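Local coordinates for alpha-L-arabinofuranosidase B (Aspergillus kawachii, PDB 6SXT), which hydrolyses terminal non-reducing alpha-L-arabinofuranosyl residues from arabinoxylan, arabinan and arabinogalactan, contributing to the breakdown of plant hemicellulose, at residues Y34-G39 against T63-T68; A56-Q61 against K118-F123; C70-I75 against A105-A110; A455-V460 against S468-V473. All blocks are in the same frame, centred on the assembly; numbering follows the deposited sequence.

Contact 1: residues Y34-G39 against T63-T68; sequences YQLQRG and TFCANT. With NAG (2-acetamido-2-deoxy-beta-D-glucopyranose), chain D; EDO (1,2-ethanediol), chain B.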
loop_
_atom_site.group_PDB
_atom_site.type_symbol
_atom_site.label_atom_id
_atom_site.label_comp_id
_atom_site.label_asym_id
_atom_site.label_seq_id
_atom_site.Cartn_x
_atom_site.Cartn_y
_atom_site.Cartn_z
ATOM N N TYR A 34 -8.449 -6.318 11.948
ATOM C CA TYR A 34 -8.827 -5.157 11.120
ATOM C C TYR A 34 -10.316 -5.189 10.803
ATOM O O TYR A 34 -10.963 -6.230 10.982
ATOM C CB TYR A 34 -7.958 -5.073 9.850
ATOM C CG TYR A 34 -8.078 -6.192 8.867
ATOM C CD1 TYR A 34 -7.376 -7.362 9.030
ATOM C CD2 TYR A 34 -8.850 -6.068 7.710
ATOM C CE1 TYR A 34 -7.403 -8.367 8.080
ATOM C CE2 TYR A 34 -8.925 -7.093 6.748
ATOM C CZ TYR A 34 -8.141 -8.224 6.913
ATOM O OH TYR A 34 -8.183 -9.252 6.014
ATOM N N GLN A 35 -10.795 -4.037 10.363
ATOM C CA GLN A 35 -12.173 -3.854 9.890
ATOM C C GLN A 35 -12.181 -3.599 8.381
ATOM O O GLN A 35 -11.321 -2.865 7.887
ATOM C CB GLN A 35 -12.814 -2.755 10.692
ATOM C CG GLN A 35 -14.306 -2.612 10.374
ATOM C CD GLN A 35 -14.898 -1.377 10.998
ATOM O OE1 GLN A 35 -14.643 -0.280 10.560
ATOM N NE2 GLN A 35 -15.720 -1.579 12.031
ATOM N N LEU A 36 -13.167 -4.190 7.745
ATOM C CA LEU A 36 -13.480 -3.997 6.323
ATOM C C LEU A 36 -14.755 -3.188 6.181
ATOM O O LEU A 36 -15.671 -3.393 7.002
ATOM C CB LEU A 36 -13.711 -5.339 5.666
ATOM C CG LEU A 36 -12.506 -6.246 5.532
ATOM C CD1 LEU A 36 -12.951 -7.676 5.262
ATOM C CD2 LEU A 36 -11.577 -5.735 4.430
ATOM N N GLN A 37 -14.857 -2.442 5.090
ATOM C CA GLN A 37 -16.120 -1.813 4.651
ATOM C C GLN A 37 -16.299 -2.161 3.185
ATOM O O GLN A 37 -15.327 -1.972 2.433
ATOM C CB GLN A 37 -16.121 -0.317 4.857
ATOM C CG GLN A 37 -17.454 0.324 4.465
ATOM C CD GLN A 37 -17.429 1.817 4.736
ATOM O OE1 GLN A 37 -16.375 2.465 4.792
ATOM N NE2 GLN A 37 -18.599 2.383 5.052
ATOM N N ARG A 38 -17.448 -2.676 2.811
ATOM C CA ARG A 38 -17.696 -3.071 1.413
ATOM C C ARG A 38 -18.569 -2.038 0.720
ATOM O O ARG A 38 -19.448 -1.430 1.336
ATOM C CB ARG A 38 -18.276 -4.473 1.321
ATOM C CG ARG A 38 -19.688 -4.639 1.882
ATOM C CD ARG A 38 -20.079 -6.091 1.836
ATOM N NE ARG A 38 -21.370 -6.258 2.448
ATOM C CZ ARG A 38 -21.927 -7.416 2.724
ATOM N NH1 ARG A 38 -21.268 -8.550 2.538
ATOM N NH2 ARG A 38 -23.128 -7.426 3.298
ATOM N N GLY A 39 -18.361 -1.910 -0.582
ATOM C CA GLY A 39 -19.040 -0.845 -1.333
ATOM C C GLY A 39 -20.482 -1.139 -1.636
ATOM O O GLY A 39 -21.256 -0.163 -1.867
ATOM N N THR A 63 -15.174 -13.750 1.323
ATOM C CA THR A 63 -16.635 -13.931 1.367
ATOM C C THR A 63 -17.332 -12.586 1.496
ATOM O O THR A 63 -18.306 -12.275 0.744
ATOM C CB THR A 63 -16.966 -14.863 2.550
ATOM O OG1 THR A 63 -16.373 -16.116 2.200
ATOM C CG2 THR A 63 -18.440 -15.024 2.793
ATOM N N PHE A 64 -16.877 -11.751 2.416
ATOM C CA PHE A 64 -17.523 -10.440 2.685
ATOM C C PHE A 64 -17.436 -9.557 1.446
ATOM O O PHE A 64 -18.385 -8.834 1.150
ATOM C CB PHE A 64 -16.850 -9.772 3.880
ATOM C CG PHE A 64 -17.508 -8.489 4.271
ATOM C CD1 PHE A 64 -18.774 -8.506 4.840
ATOM C CD2 PHE A 64 -16.872 -7.267 4.107
ATOM C CE1 PHE A 64 -19.370 -7.325 5.252
ATOM C CE2 PHE A 64 -17.466 -6.095 4.542
ATOM C CZ PHE A 64 -18.688 -6.141 5.149
ATOM N N CYS A 65 -16.325 -9.655 0.709
ATOM C CA CYS A 65 -15.972 -8.724 -0.373
ATOM C C CYS A 65 -16.425 -9.261 -1.752
ATOM O O CYS A 65 -16.112 -8.617 -2.758
ATOM C CB CYS A 65 -14.478 -8.447 -0.281
ATOM S SG CYS A 65 -14.078 -7.641 1.298
ATOM N N ALA A 66 -17.087 -10.410 -1.812
ATOM C CA ALA A 66 -17.483 -11.054 -3.082
ATOM C C ALA A 66 -18.385 -10.102 -3.878
ATOM O O ALA A 66 -19.298 -9.476 -3.323
ATOM C CB ALA A 66 -18.179 -12.348 -2.805
ATOM N N ASN A 67 -18.125 -9.951 -5.183
ATOM C CA ASN A 67 -19.007 -9.166 -6.069
ATOM C C ASN A 67 -19.112 -7.725 -5.604
ATOM O O ASN A 67 -20.148 -7.107 -5.814
ATOM C CB ASN A 67 -20.407 -9.776 -6.202
ATOM C CG ASN A 67 -20.301 -11.194 -6.615
ATOM O OD1 ASN A 67 -20.398 -12.081 -5.766
ATOM N ND2 ASN A 67 -20.064 -11.387 -7.905
ATOM N N THR A 68 -18.059 -7.182 -4.988
ATOM C CA THR A 68 -18.005 -5.770 -4.626
ATOM C C THR A 68 -16.548 -5.404 -4.404
ATOM O O THR A 68 -15.662 -6.170 -4.838
ATOM C CB THR A 68 -18.928 -5.480 -3.428
ATOM O OG1 THR A 68 -19.057 -4.080 -3.234
ATOM C CG2 THR A 68 -18.508 -6.146 -2.121
HETATM C C1 NAG D . -19.915 -12.721 -8.407
HETATM C C2 NAG D . -21.001 -13.143 -9.389
HETATM C C3 NAG D . -20.768 -14.593 -9.851
HETATM C C4 NAG D . -19.323 -14.787 -10.343
HETATM C C5 NAG D . -18.298 -14.124 -9.427
HETATM C C6 NAG D . -16.887 -14.081 -10.069
HETATM C C7 NAG D . -23.069 -11.854 -9.045
HETATM C C8 NAG D . -24.365 -11.746 -8.317
HETATM N N2 NAG D . -22.331 -12.949 -8.804
HETATM O O3 NAG D . -21.713 -14.987 -10.899
HETATM O O4 NAG D . -19.045 -16.172 -10.569
HETATM O O5 NAG D . -18.636 -12.773 -9.065
HETATM O O6 NAG D . -16.947 -13.391 -11.354
HETATM O O7 NAG D . -22.701 -10.983 -9.836
HETATM C C1 EDO B . -15.675 3.497 9.699
HETATM O O1 EDO B . -15.218 2.546 10.700
HETATM C C2 EDO B . -17.041 3.308 9.123
#
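Just past the end of strand 34-38, Gly-39 passes the turn that follows helix 58-64, its CA 6.0 Å from the CA of Thr-68. The side chains of Arg-38 and Phe-64 carry the contact. The guanidinium lies nearly flat on the ring, with the planes 10° apart and the centres separated by 4.3 Å, a cation-pi stack that the aliphatic chain extends: Arg-38 CD sits over the same ring, 3.7 Å from its centroid. The backbone of Phe-64 also takes part: Arg-38 NH1 donates to Phe-64 O at 3.2 Å in an almost straight bond (169°) that uses a carbonyl lone pair and stays within the guanidinium plane. Asp-41 completes the grip through a salt bridge to NH2. In the concanavalin-like catalytic domain, this fastens the C-terminal end of the helix to a small antiparallel sheet, and the disulfide from Cys-65 to Cys-70 ties it to the neighbouring strand. Leu-36 packs alongside, its CB 4.0 Å from Phe-64 CE2. Beyond the helix, a type II beta turn from Cys-65 to Thr-68 presents Asn-67, whose ND2 carries an N-linked glycan, and brings Thr-68 CG2 to 3.8 Å from Arg-38 CB.

Contact 2: residues A56-Q61 against K118-F123; sequences ADASAQ and KAYGVF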
loop_
_atom_site.group_PDB
_atom_site.type_symbol
_atom_site.label_atom_id
_atom_site.label_comp_id
_atom_site.label_asym_id
_atom_site.label_seq_id
_atom_site.Cartn_x
_atom_site.Cartn_y
_atom_site.Cartn_z
ATOM N N ALA A 56 -4.643 -14.190 9.858
ATOM C CA ALA A 56 -5.932 -13.618 9.495
ATOM C C ALA A 56 -6.794 -14.588 8.693
ATOM O O ALA A 56 -6.270 -15.304 7.820
ATOM C CB ALA A 56 -5.686 -12.348 8.672
ATOM N N ASP A 57 -8.103 -14.499 8.919
ATOM C CA ASP A 57 -9.117 -15.279 8.181
ATOM C C ASP A 57 -9.378 -14.629 6.822
ATOM O O ASP A 57 -10.388 -13.918 6.612
ATOM C CB ASP A 57 -10.397 -15.370 8.993
ATOM C CG ASP A 57 -11.415 -16.344 8.452
ATOM O OD1 ASP A 57 -11.197 -16.871 7.381
ATOM O OD2 ASP A 57 -12.411 -16.519 9.222
ATOM N N ALA A 58 -8.454 -14.811 5.891
ATOM C CA ALA A 58 -8.556 -14.230 4.541
ATOM C C ALA A 58 -9.801 -14.763 3.811
ATOM O O ALA A 58 -10.393 -14.049 3.015
ATOM C CB ALA A 58 -7.311 -14.561 3.776
ATOM N N SER A 59 -10.214 -15.989 4.114
ATOM C CA SER A 59 -11.395 -16.549 3.461
ATOM C C SER A 59 -12.630 -15.740 3.860
ATOM O O SER A 59 -13.490 -15.470 2.978
ATOM C CB SER A 59 -11.471 -18.030 3.806
ATOM O OG SER A 59 -12.619 -18.558 3.207
ATOM N N ALA A 60 -12.706 -15.316 5.118
ATOM C CA ALA A 60 -13.827 -14.481 5.580
ATOM C C ALA A 60 -13.805 -13.133 4.853
ATOM O O ALA A 60 -14.854 -12.589 4.535
ATOM C CB ALA A 60 -13.796 -14.290 7.075
ATOM N N GLN A 61 -12.637 -12.573 4.567
ATOM C CA GLN A 61 -12.582 -11.338 3.766
ATOM C C GLN A 61 -13.113 -11.595 2.356
ATOM O O GLN A 61 -13.951 -10.838 1.886
ATOM C CB GLN A 61 -11.168 -10.772 3.691
ATOM C CG GLN A 61 -11.086 -9.590 2.743
ATOM C CD GLN A 61 -9.739 -8.939 2.667
ATOM O OE1 GLN A 61 -9.162 -8.577 3.681
ATOM N NE2 GLN A 61 -9.250 -8.748 1.435
ATOM N N LYS A 118 -3.160 -17.794 2.806
ATOM C CA LYS A 118 -3.375 -16.454 2.237
ATOM C C LYS A 118 -3.686 -15.438 3.334
ATOM O O LYS A 118 -4.343 -15.722 4.344
ATOM C CB LYS A 118 -4.495 -16.471 1.186
ATOM C CG LYS A 118 -4.400 -15.290 0.224
ATOM C CD LYS A 118 -5.392 -15.373 -0.912
ATOM C CE LYS A 118 -5.259 -14.188 -1.805
ATOM N NZ LYS A 118 -6.161 -14.341 -2.941
ATOM N N ALA A 119 -3.162 -14.232 3.143
ATOM C CA ALA A 119 -3.522 -13.072 3.952
ATOM C C ALA A 119 -3.325 -11.833 3.108
ATOM O O ALA A 119 -2.775 -11.913 1.988
ATOM C CB ALA A 119 -2.673 -12.995 5.203
ATOM N N TYR A 120 -3.771 -10.710 3.648
ATOM C CA TYR A 120 -3.792 -9.424 2.912
ATOM C C TYR A 120 -3.088 -8.346 3.706
ATOM O O TYR A 120 -3.431 -8.148 4.886
ATOM C CB TYR A 120 -5.247 -9.042 2.670
ATOM C CG TYR A 120 -5.943 -9.946 1.692
ATOM C CD1 TYR A 120 -5.640 -9.892 0.332
ATOM C CD2 TYR A 120 -6.870 -10.900 2.120
ATOM C CE1 TYR A 120 -6.302 -10.695 -0.587
ATOM C CE2 TYR A 120 -7.550 -11.695 1.206
ATOM C CZ TYR A 120 -7.259 -11.601 -0.153
ATOM O OH TYR A 120 -7.888 -12.438 -1.033
ATOM N N GLY A 121 -2.130 -7.659 3.057
ATOM C CA GLY A 121 -1.497 -6.470 3.606
ATOM C C GLY A 121 -2.217 -5.200 3.217
ATOM O O GLY A 121 -3.258 -5.238 2.583
ATOM N N VAL A 122 -1.602 -4.091 3.581
ATOM C CA VAL A 122 -2.196 -2.749 3.382
ATOM C C VAL A 122 -1.414 -2.048 2.273
ATOM O O VAL A 122 -0.344 -1.529 2.540
ATOM C CB VAL A 122 -2.208 -1.944 4.677
ATOM C CG1 VAL A 122 -2.936 -0.624 4.488
ATOM C CG2 VAL A 122 -2.819 -2.750 5.801
ATOM N N PHE A 123 -1.954 -2.074 1.067
ATOM C CA PHE A 123 -1.302 -1.470 -0.109
ATOM C C PHE A 123 -1.766 -0.016 -0.192
ATOM O O PHE A 123 -2.972 0.238 -0.390
ATOM C CB PHE A 123 -1.696 -2.225 -1.359
ATOM C CG PHE A 123 -0.923 -1.871 -2.596
ATOM C CD1 PHE A 123 -1.267 -0.756 -3.361
ATOM C CD2 PHE A 123 0.102 -2.692 -3.031
ATOM C CE1 PHE A 123 -0.559 -0.456 -4.522
ATOM C CE2 PHE A 123 0.789 -2.405 -4.202
ATOM C CZ PHE A 123 0.427 -1.311 -4.974
HETATM O O HOH W 1 -5.757 -17.141 6.014
#
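Gln-61 lays its carboxamide over one face of the Tyr-120 ring, with the two planes inclined by only 19°. NE2 does most of the touching: it stands 3.2 Å above the ring plane, displaced toward the rim, and comes within 3.3 Å of Tyr-120 CD2. With CG anti to the backbone N (chi1 174°) and the next torsion also extended, the glutamine reaches straight out from the helix, and the last torsion (chi3 -52°) turns the amide toward the aromatic face. Both ends of the amide are held, OE1 by the hydroxyl of Tyr-34 and NE2 by Ala-107 O, and these two bonds fix its rotation over the ring. The tyrosine is steadied at its own tip, where OH is hydrogen-bonded to Asp-62 and weakly to Lys-118 NZ. One turn earlier, Ala-58 points its methyl at the strand. Its CB lies 3.2 Å from Lys-118 O, a tight fit, and 3.9 Å from Tyr-120 CE2. No direct hydrogen bond joins the two segments; instead a water sits 2.6 Å from both Ala-56 O and Lys-118 O. Asp-57 is the N-cap of the helix, its OD1 accepting from Ala-60 N at 3.1 Å. The whole is a short capped helix, 58-64, packed through Ala-58 and Gln-61 on strand 117-124, part of the large antiparallel sheet in a concanavalin-like beta-sandwich.

Contact 3: residues C70-I75 against A105-A110; sequences CLITII and ASAIGA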
loop_
_atom_site.group_PDB
_atom_site.type_symbol
_atom_site.label_atom_id
_atom_site.label_comp_id
_atom_site.label_asym_id
_atom_site.label_seq_id
_atom_site.Cartn_x
_atom_site.Cartn_y
_atom_site.Cartn_z
ATOM N N CYS A 70 -13.761 -3.618 -1.396
ATOM C CA CYS A 70 -13.570 -3.470 0.063
ATOM C C CYS A 70 -12.437 -2.507 0.346
ATOM O O CYS A 70 -11.425 -2.482 -0.383
ATOM C CB CYS A 70 -13.275 -4.792 0.712
ATOM S SG CYS A 70 -14.779 -5.734 1.081
ATOM N N LEU A 71 -12.606 -1.790 1.445
ATOM C CA LEU A 71 -11.612 -0.892 2.034
ATOM C C LEU A 71 -11.300 -1.408 3.435
ATOM O O LEU A 71 -12.200 -1.954 4.103
ATOM C CB LEU A 71 -12.202 0.499 2.146
ATOM C CG LEU A 71 -12.547 1.181 0.821
ATOM C CD1 LEU A 71 -13.219 2.523 1.059
ATOM C CD2 LEU A 71 -11.316 1.338 -0.061
ATOM N N ILE A 72 -10.057 -1.218 3.844
ATOM C CA ILE A 72 -9.641 -1.442 5.246
ATOM C C ILE A 72 -9.905 -0.155 6.012
ATOM O O ILE A 72 -9.232 0.838 5.798
ATOM C CB ILE A 72 -8.190 -1.915 5.331
ATOM C CG1 ILE A 72 -8.039 -3.264 4.652
ATOM C CG2 ILE A 72 -7.740 -1.979 6.772
ATOM C CD1 ILE A 72 -6.579 -3.637 4.369
ATOM N N THR A 73 -10.926 -0.159 6.866
ATOM C CA THR A 73 -11.311 1.050 7.630
ATOM C C THR A 73 -10.477 1.201 8.902
ATOM O O THR A 73 -10.209 2.346 9.306
ATOM C CB THR A 73 -12.802 1.028 7.967
ATOM O OG1 THR A 73 -13.079 -0.271 8.478
ATOM C CG2 THR A 73 -13.664 1.340 6.770
ATOM N N ILE A 74 -10.122 0.102 9.567
ATOM C CA ILE A 74 -9.428 0.178 10.858
ATOM C C ILE A 74 -8.384 -0.925 10.879
ATOM O O ILE A 74 -8.699 -2.054 10.501
ATOM C CB ILE A 74 -10.374 0.023 12.061
ATOM C CG1 ILE A 74 -11.607 0.933 11.956
ATOM C CG2 ILE A 74 -9.603 0.230 13.387
ATOM C CD1 ILE A 74 -12.588 0.687 13.095
ATOM N N ILE A 75 -7.190 -0.582 11.335
ATOM C CA ILE A 75 -6.178 -1.589 11.718
ATOM C C ILE A 75 -6.139 -1.531 13.242
ATOM O O ILE A 75 -5.724 -0.541 13.822
ATOM C CB ILE A 75 -4.816 -1.307 11.071
ATOM C CG1 ILE A 75 -4.915 -1.163 9.536
ATOM C CG2 ILE A 75 -3.879 -2.422 11.420
ATOM C CD1 ILE A 75 -3.777 -0.400 8.923
ATOM N N ALA A 105 -7.169 2.364 2.284
ATOM C CA ALA A 105 -6.584 1.356 1.390
ATOM C C ALA A 105 -7.610 0.352 0.931
ATOM O O ALA A 105 -8.486 -0.067 1.706
ATOM C CB ALA A 105 -5.420 0.654 2.066
ATOM N N SER A 106 -7.402 -0.163 -0.277
ATOM C CA SER A 106 -8.049 -1.385 -0.737
ATOM C C SER A 106 -7.739 -2.512 0.248
ATOM O O SER A 106 -6.646 -2.536 0.796
ATOM C CB SER A 106 -7.491 -1.751 -2.106
ATOM O OG SER A 106 -7.975 -3.004 -2.524
ATOM N N ALA A 107 -8.640 -3.465 0.350
ATOM C CA ALA A 107 -8.336 -4.684 1.114
ATOM C C ALA A 107 -7.568 -5.716 0.299
ATOM O O ALA A 107 -7.057 -6.664 0.892
ATOM C CB ALA A 107 -9.620 -5.282 1.570
ATOM N N ILE A 108 -7.339 -5.524 -1.007
ATOM C CA ILE A 108 -6.845 -6.629 -1.880
ATOM C C ILE A 108 -5.616 -6.233 -2.688
ATOM O O ILE A 108 -5.257 -6.995 -3.594
ATOM C CB ILE A 108 -7.959 -7.174 -2.799
ATOM C CG1 ILE A 108 -8.565 -6.134 -3.744
ATOM C CG2 ILE A 108 -9.024 -7.826 -1.947
ATOM C CD1 ILE A 108 -9.425 -6.660 -4.838
ATOM N N GLY A 109 -4.973 -5.124 -2.384
ATOM C CA GLY A 109 -3.801 -4.735 -3.169
ATOM C C GLY A 109 -2.524 -5.450 -2.776
ATOM O O GLY A 109 -1.544 -5.355 -3.517
ATOM N N ALA A 110 -2.489 -6.163 -1.649
ATOM C CA ALA A 110 -1.241 -6.753 -1.139
ATOM C C ALA A 110 -1.472 -8.180 -0.661
ATOM O O ALA A 110 -1.219 -8.509 0.498
ATOM C CB ALA A 110 -0.664 -5.896 -0.060
#
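Ile-72 N donates to Ala-105 O at 2.9 Å, a bond of 164° at the hydrogen. The same oxygen is approached by Leu-71 CA at 3.2 Å, a CA-H...O contact. A second backbone bond, from Ala-107 N to Cys-70 O at 3.0 Å, is less regular: the nitrogen stands well above the carbonyl plane. Between the two bonds, Leu-71 and Ser-106 form an antiparallel non-hydrogen-bonded pair with diverging side chains. Residues 105-106 are a short, weakly bonded strand, the outermost on that side of the sheet that also holds 34-38 and 70-75. The chain then turns a corner, where Ser-106 makes an ST turn, its OG accepting from Ile-108 N at 3.0 Å; chi1 of 173° swings that oxygen round beside the carbonyl carbon, from where it can meet the later amide. Ala-107, at the bend, fits its methyl 3.8 Å from Cys-70 CB and 4.0 Å from Ile-72 CG1. Leu-71 brings CD2 against Ala-105 O and also touches Thr-442 of the arabinose-binding domain. The contact is held mainly by main-chain bonds: two buried carbonyls, Cys-70 O and Ala-105 O, are satisfied by backbone amides, with apolar side-chain packing beside them.

Contact 4: residues A455-V460 against S468-V473; sequences ASNGGV and SFNNDV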
loop_
_atom_site.group_PDB
_atom_site.type_symbol
_atom_site.label_atom_id
_atom_site.label_comp_id
_atom_site.label_asym_id
_atom_site.label_seq_id
_atom_site.Cartn_x
_atom_site.Cartn_y
_atom_site.Cartn_z
ATOM N N ALA A 455 -11.746 4.066 -11.911
ATOM C CA ALA A 455 -12.786 4.551 -10.972
ATOM C C ALA A 455 -12.816 3.659 -9.726
ATOM O O ALA A 455 -12.653 2.426 -9.838
ATOM C CB ALA A 455 -14.146 4.517 -11.611
ATOM N N SER A 456 -13.138 4.304 -8.615
ATOM C CA SER A 456 -13.462 3.614 -7.354
ATOM C C SER A 456 -14.974 3.463 -7.221
ATOM O O SER A 456 -15.752 4.202 -7.830
ATOM C CB SER A 456 -12.799 4.283 -6.199
ATOM O OG SER A 456 -13.235 5.636 -6.043
ATOM N N ASN A 457 -15.384 2.535 -6.354
ATOM C CA ASN A 457 -16.789 2.226 -6.040
ATOM C C ASN A 457 -17.248 3.257 -5.016
ATOM O O ASN A 457 -17.142 2.999 -3.810
ATOM C CB ASN A 457 -16.917 0.774 -5.597
ATOM C CG ASN A 457 -18.323 0.228 -5.426
ATOM O OD1 ASN A 457 -18.509 -0.916 -4.947
ATOM N ND2 ASN A 457 -19.282 0.974 -5.898
ATOM N N GLY A 458 -17.715 4.415 -5.476
ATOM C CA GLY A 458 -17.841 5.608 -4.647
ATOM C C GLY A 458 -16.539 6.345 -4.536
ATOM O O GLY A 458 -15.473 5.722 -4.540
ATOM N N GLY A 459 -16.616 7.662 -4.470
ATOM C CA GLY A 459 -15.421 8.493 -4.372
ATOM C C GLY A 459 -15.697 9.919 -4.747
ATOM O O GLY A 459 -16.870 10.261 -5.028
ATOM N N VAL A 460 -14.665 10.714 -4.758
ATOM C CA VAL A 460 -14.819 12.166 -4.960
ATOM C C VAL A 460 -14.958 12.505 -6.446
ATOM O O VAL A 460 -15.347 13.678 -6.705
ATOM C CB VAL A 460 -13.697 12.948 -4.289
ATOM C CG1 VAL A 460 -13.633 12.678 -2.804
ATOM C CG2 VAL A 460 -12.337 12.742 -4.943
ATOM N N SER A 468 -24.363 1.536 -11.000
ATOM C CA SER A 468 -23.958 0.631 -12.104
ATOM C C SER A 468 -22.456 0.316 -11.990
ATOM O O SER A 468 -21.893 -0.143 -12.959
ATOM C CB SER A 468 -24.256 1.279 -13.477
ATOM O OG SER A 468 -24.233 0.320 -14.502
ATOM N N PHE A 469 -21.876 0.447 -10.797
ATOM C CA PHE A 469 -20.405 0.278 -10.666
ATOM C C PHE A 469 -20.041 -1.139 -11.082
ATOM O O PHE A 469 -19.144 -1.330 -11.930
ATOM C CB PHE A 469 -19.897 0.591 -9.248
ATOM C CG PHE A 469 -18.410 0.410 -9.189
ATOM C CD1 PHE A 469 -17.546 1.416 -9.563
ATOM C CD2 PHE A 469 -17.893 -0.806 -8.771
ATOM C CE1 PHE A 469 -16.172 1.229 -9.477
ATOM C CE2 PHE A 469 -16.510 -0.988 -8.712
ATOM C CZ PHE A 469 -15.660 0.028 -9.064
ATOM N N ASN A 470 -20.632 -2.152 -10.471
ATOM C CA ASN A 470 -20.247 -3.543 -10.721
ATOM C C ASN A 470 -20.355 -3.830 -12.230
ATOM O O ASN A 470 -19.482 -4.496 -12.784
ATOM C CB ASN A 470 -21.084 -4.536 -9.936
ATOM C CG ASN A 470 -20.688 -4.618 -8.467
ATOM O OD1 ASN A 470 -19.906 -3.810 -7.974
ATOM N ND2 ASN A 470 -21.240 -5.644 -7.833
ATOM N N ASN A 471 -21.453 -3.431 -12.871
ATOM C CA ASN A 471 -21.600 -3.715 -14.329
ATOM C C ASN A 471 -20.561 -2.927 -15.136
ATOM O O ASN A 471 -19.936 -3.538 -16.064
ATOM C CB ASN A 471 -23.029 -3.392 -14.770
ATOM C CG ASN A 471 -24.019 -4.421 -14.294
ATOM O OD1 ASN A 471 -23.693 -5.586 -14.084
ATOM N ND2 ASN A 471 -25.279 -4.000 -14.231
ATOM N N ASP A 472 -20.314 -1.683 -14.771
ATOM C CA ASP A 472 -19.459 -0.742 -15.544
ATOM C C ASP A 472 -17.973 -1.088 -15.392
ATOM O O ASP A 472 -17.183 -0.523 -16.158
ATOM C CB ASP A 472 -19.690 0.709 -15.177
ATOM C CG ASP A 472 -21.101 1.253 -15.448
ATOM O OD1 ASP A 472 -21.937 0.489 -16.042
ATOM O OD2 ASP A 472 -21.318 2.389 -15.010
ATOM N N VAL A 473 -17.615 -2.019 -14.486
ATOM C CA VAL A 473 -16.210 -2.487 -14.368
ATOM C C VAL A 473 -16.077 -3.937 -14.811
ATOM O O VAL A 473 -14.999 -4.520 -14.600
ATOM C CB VAL A 473 -15.663 -2.278 -12.937
ATOM C CG1 VAL A 473 -15.767 -0.848 -12.482
ATOM C CG2 VAL A 473 -16.277 -3.263 -11.934
HETATM O O HOH W 2 -20.463 -3.161 -5.415
#
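In both Asn-457 (chi1 -171°) and Phe-469 (chi1 180°), CG stands anti to the backbone N; these torsions bring the two groups together, and the second torsions turn amide and ring to within 7° of parallel. The pair lies in the beta-trefoil arabinose-binding domain, joining the loop after strand 451-455 to the short helix 469-472. Asn-457 CB sits over the middle of the ring, 3.6 Å from its centroid, in a CH-pi contact, while ND2 extends past it to 3.4 Å from Phe-469 CB. Val-473 CG1 covers the opposite face, so the ring is sandwiched, and Ala-455 O meets its edge, 3.7 Å from CE1. The polar link is a water that donates to Asn-457 OD1 at 3.0 Å and to Asn-470 OD1 at 2.7 Å, tying the loop to the helix. Both asparagines have further partners in the catalytic domain: Thr-69 for the first, Asn-67 O for the second, which places this contact at the seam between domains. The same helix bears Asp-472, a substrate-binding residue whose OD2 forms a salt bridge with Arg-446. Asp-472 OD1 is held by Thr-340 OG1 and also accepts from Ser-468 OG at 2.8 Å, the serine approaching from above the carboxylate plane.

Three of the contacts build one corner of the catalytic domain, while contact 4 belongs to the beta-trefoil. Contacts 1 and 2 share helix 58-64, one using its end and the other its beginning; contacts 1 and 3 meet through neighbouring strands of one sheet. Contact 3, its centre about 9 Å from that of the chain, relies on main-chain bonds. Contact 2, also buried, meets it through hydrogen bonds; neither touches contact 4. Contact 4 is buried although about 20 Å from the chain's centre, and like contact 2 lays an amide over a ring with a water bridge. Contact 1, partly buried, stacks a guanidinium on a ring beside a glycan-bearing turn, from which Asn-67 O reaches Asn-470 of contact 4.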